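PDB 6MKE: peptidylprolyl Isomerase from Naegleria fowleri, which probably catalyses the cis-trans isomerisation of peptide bonds preceding proline, as an FKBP-type enzyme, and binds the macrolide FK506 (8-deethyl-8-[but-3-enyl]-ascomycin). Local coordinates for residues F94-D99 against L117-E122. Numbering follows the deposited sequence. Where two conformers were deposited one is given.
Sequences FEIPSD and LMFEIE. With FK5 (8-deethyl-8-[but-3-enyl]-ascomycin), chain E.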
# COMPACT_ATOMS: atom_id res chain seq x y z
N PHE A 94 -1.92 5.85 -0.48
CA PHE A 94 -1.89 5.31 -1.83
C PHE A 94 -3.29 5.26 -2.43
O PHE A 94 -4.26 4.91 -1.74
CB PHE A 94 -1.27 3.91 -1.85
CG PHE A 94 0.22 3.89 -1.60
CD1 PHE A 94 1.11 3.88 -2.66
CD2 PHE A 94 0.72 3.89 -0.31
CE1 PHE A 94 2.48 3.87 -2.44
CE2 PHE A 94 2.09 3.88 -0.09
CZ PHE A 94 2.97 3.87 -1.15
N GLU A 95 -3.39 5.60 -3.71
CA GLU A 95 -4.59 5.36 -4.51
C GLU A 95 -4.25 4.25 -5.49
O GLU A 95 -3.42 4.44 -6.39
CB GLU A 95 -5.06 6.62 -5.24
CG GLU A 95 -6.37 6.42 -5.99
CD GLU A 95 -6.97 7.72 -6.50
OE1 GLU A 95 -7.02 7.90 -7.74
OE2 GLU A 95 -7.40 8.55 -5.67
N ILE A 96 -4.89 3.10 -5.32
CA ILE A 96 -4.58 1.89 -6.07
C ILE A 96 -5.79 1.56 -6.94
O ILE A 96 -6.84 1.15 -6.42
CB ILE A 96 -4.24 0.72 -5.14
CG1 ILE A 96 -3.05 1.07 -4.24
CG2 ILE A 96 -3.96 -0.55 -5.94
CD1 ILE A 96 -2.55 -0.10 -3.42
N PRO A 97 -5.71 1.71 -8.27
CA PRO A 97 -6.83 1.33 -9.13
C PRO A 97 -7.09 -0.16 -9.08
O PRO A 97 -6.25 -0.95 -8.63
CB PRO A 97 -6.38 1.78 -10.53
CG PRO A 97 -5.27 2.75 -10.29
CD PRO A 97 -4.60 2.31 -9.03
N SER A 98 -8.27 -0.55 -9.56
CA SER A 98 -8.68 -1.95 -9.52
C SER A 98 -7.69 -2.84 -10.27
O SER A 98 -7.37 -3.94 -9.81
CB SER A 98 -10.08 -2.11 -10.10
OG SER A 98 -10.13 -1.70 -11.46
N ASP A 99 -7.19 -2.39 -11.42
CA ASP A 99 -6.25 -3.24 -12.15
C ASP A 99 -4.87 -3.29 -11.49
O ASP A 99 -4.00 -4.02 -11.98
CB ASP A 99 -6.12 -2.80 -13.61
CG ASP A 99 -5.65 -1.37 -13.77
OD1 ASP A 99 -6.07 -0.51 -12.97
OD2 ASP A 99 -4.86 -1.11 -14.70
N LEU A 117 -8.82 1.12 -4.44
CA LEU A 117 -8.51 0.98 -3.03
C LEU A 117 -7.59 2.11 -2.58
O LEU A 117 -6.64 2.46 -3.28
CB LEU A 117 -7.84 -0.37 -2.74
CG LEU A 117 -8.66 -1.61 -3.12
CD1 LEU A 117 -7.94 -2.88 -2.67
CD2 LEU A 117 -10.06 -1.54 -2.53
N MET A 118 -7.90 2.68 -1.42
CA MET A 118 -7.06 3.67 -0.78
C MET A 118 -6.37 3.01 0.41
O MET A 118 -7.04 2.36 1.23
CB MET A 118 -7.87 4.88 -0.32
CG MET A 118 -8.84 5.42 -1.36
SD MET A 118 -8.05 6.03 -2.86
CE MET A 118 -7.02 7.34 -2.20
N PHE A 119 -5.05 3.14 0.49
CA PHE A 119 -4.27 2.55 1.57
C PHE A 119 -3.37 3.59 2.21
O PHE A 119 -2.65 4.31 1.51
CB PHE A 119 -3.41 1.38 1.07
CG PHE A 119 -4.15 0.09 0.92
CD1 PHE A 119 -4.43 -0.69 2.03
CD2 PHE A 119 -4.54 -0.36 -0.33
CE1 PHE A 119 -5.11 -1.89 1.89
CE2 PHE A 119 -5.20 -1.56 -0.47
CZ PHE A 119 -5.49 -2.32 0.64
N GLU A 120 -3.42 3.66 3.53
CA GLU A 120 -2.48 4.44 4.32
C GLU A 120 -1.44 3.47 4.88
O GLU A 120 -1.76 2.65 5.75
CB GLU A 120 -3.21 5.19 5.43
CG GLU A 120 -2.37 6.15 6.23
CD GLU A 120 -3.19 6.91 7.25
OE1 GLU A 120 -4.03 7.74 6.84
OE2 GLU A 120 -3.02 6.65 8.46
N ILE A 121 -0.21 3.53 4.36
CA ILE A 121 0.84 2.58 4.70
C ILE A 121 2.00 3.31 5.36
O ILE A 121 2.42 4.38 4.90
CB ILE A 121 1.34 1.82 3.44
CG1 ILE A 121 0.16 1.19 2.69
CG2 ILE A 121 2.36 0.77 3.82
CD1 ILE A 121 0.55 0.60 1.35
N GLU A 122 2.53 2.73 6.44
CA GLU A 122 3.72 3.23 7.11
C GLU A 122 4.79 2.15 7.08
O GLU A 122 4.60 1.07 7.65
CB GLU A 122 3.42 3.66 8.55
CG GLU A 122 4.66 4.10 9.31
CD GLU A 122 4.36 4.51 10.74
OE1 GLU A 122 3.18 4.44 11.14
OE2 GLU A 122 5.30 4.91 11.45
C1 FK5 E . -3.14 -8.01 -0.14
C2 FK5 E . -3.51 -6.63 0.40
C3 FK5 E . -2.27 -5.77 0.64
C4 FK5 E . -1.57 -6.18 1.93
C5 FK5 E . -2.52 -6.15 3.11
C6 FK5 E . -3.72 -7.02 2.85
C8 FK5 E . -5.63 -6.23 1.48
C9 FK5 E . -6.50 -6.10 2.73
C10 FK5 E . -7.43 -7.26 3.14
C11 FK5 E . -7.85 -8.12 1.93
C12 FK5 E . -8.36 -9.48 2.40
C13 FK5 E . -7.40 -10.16 3.35
C14 FK5 E . -7.08 -9.23 4.51
C15 FK5 E . -6.04 -9.76 5.49
C16 FK5 E . -4.80 -10.34 4.86
C17 FK5 E . -3.64 -10.63 5.83
C18 FK5 E . -3.79 -12.00 6.49
C19 FK5 E . -3.48 -13.19 5.61
C20 FK5 E . -4.41 -13.74 4.84
C21 FK5 E . -4.23 -14.85 3.84
C22 FK5 E . -4.09 -14.19 2.46
C23 FK5 E . -2.71 -13.66 2.13
C24 FK5 E . -2.65 -12.65 0.99
C25 FK5 E . -3.08 -11.23 1.37
C26 FK5 E . -3.26 -10.35 0.12
C27 FK5 E . -4.28 -10.88 -0.87
C28 FK5 E . -3.90 -11.25 -2.09
C29 FK5 E . -4.74 -11.87 -3.16
C30 FK5 E . -4.44 -11.24 -4.53
C31 FK5 E . -5.25 -11.86 -5.65
C32 FK5 E . -4.93 -13.35 -5.72
C33 FK5 E . -5.25 -14.02 -4.40
C34 FK5 E . -4.47 -13.39 -3.25
C35 FK5 E . -8.89 -7.43 1.06
C36 FK5 E . -3.54 -9.54 6.89
C37 FK5 E . -2.05 -13.65 5.64
C38 FK5 E . -5.43 -15.81 3.88
C39 FK5 E . -5.20 -17.06 3.10
C40 FK5 E . -4.44 -18.05 3.45
C41 FK5 E . -2.10 -10.59 2.36
C42 FK5 E . -5.70 -10.96 -0.37
C43 FK5 E . -7.94 -12.44 2.92
C44 FK5 E . -7.10 -10.26 7.57
C45 FK5 E . -5.84 -10.41 -7.45
N7 FK5 E . -4.36 -6.65 1.59
O1 FK5 E . -3.63 -9.03 0.59
O2 FK5 E . -2.48 -8.16 -1.13
O3 FK5 E . -6.14 -5.91 0.41
O4 FK5 E . -6.45 -5.08 3.39
O5 FK5 E . -6.57 -7.99 3.99
O6 FK5 E . -8.56 -6.96 3.89
O7 FK5 E . -7.97 -11.37 3.85
O8 FK5 E . -6.69 -10.74 6.30
O9 FK5 E . -5.01 -14.08 1.68
O10 FK5 E . -1.32 -12.60 0.48
O11 FK5 E . -4.88 -11.31 -6.92
O12 FK5 E . -5.67 -13.97 -6.78
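Phe-94 to Ile-96 pair antiparallel with Leu-117 to Phe-119, the short strand axes 4.8 Å apart, through two hydrogen-bonded pairs, Phe-94 with Phe-119 and Ile-96 with Leu-117, that flank the non-hydrogen-bonded pair of Glu-95 and Met-118. Each outer pair closes with two backbone bonds; the shortest runs from Phe-94 N to Phe-119 O (2.6 Å). Between them, Met-118 CA approaches Phe-94 O at 3.2 Å in a CA-H...O contact.

The two faces of this ribbon differ in chemistry. On one, Phe-94, Ile-96, Leu-117, Phe-119 and Ile-121 are buried and apolar. The side chain of Phe-94 stands nearly perpendicular to that of Ile-121, with Phe-94 CD2 3.7 Å from Ile-121 CD1, while Phe-119 O sits at the edge of the Phe-94 ring. With CG1 anti to its carbonyl carbon (chi1 -58°) and the chain extended to its end, Ile-96 carries CD1 obliquely to within 3.7 Å of Phe-119 CD2. Trp-79 of helix 77-84 meets Phe-119 edge-to-face and also touches Ile-96 and Ile-121.

On the other face the side chains of Glu-95 and Met-118 run alongside each other in the same direction. Met-118 bends at chi2 and chi3 (-62° and -61°), which folds SD back to 3.6 Å from Glu-95 CG and sets Met-118 CE beside Glu-95 CB and OE2, so the thioether packs along the aliphatic part of the glutamate, and the partly exposed Glu-95 helps to cover the buried Met-118.

The far end of the Phe-119 ring reaches the ligand, CZ lying 3.7 Å from FK5 O3, and O4 of the ligand sits at the ring's edge. This ribbon of the FKBP fold therefore joins backbone pairing to an apolar core, and through Phe-119 that core becomes part of the wall against which the macrolide's carbonyl oxygens rest.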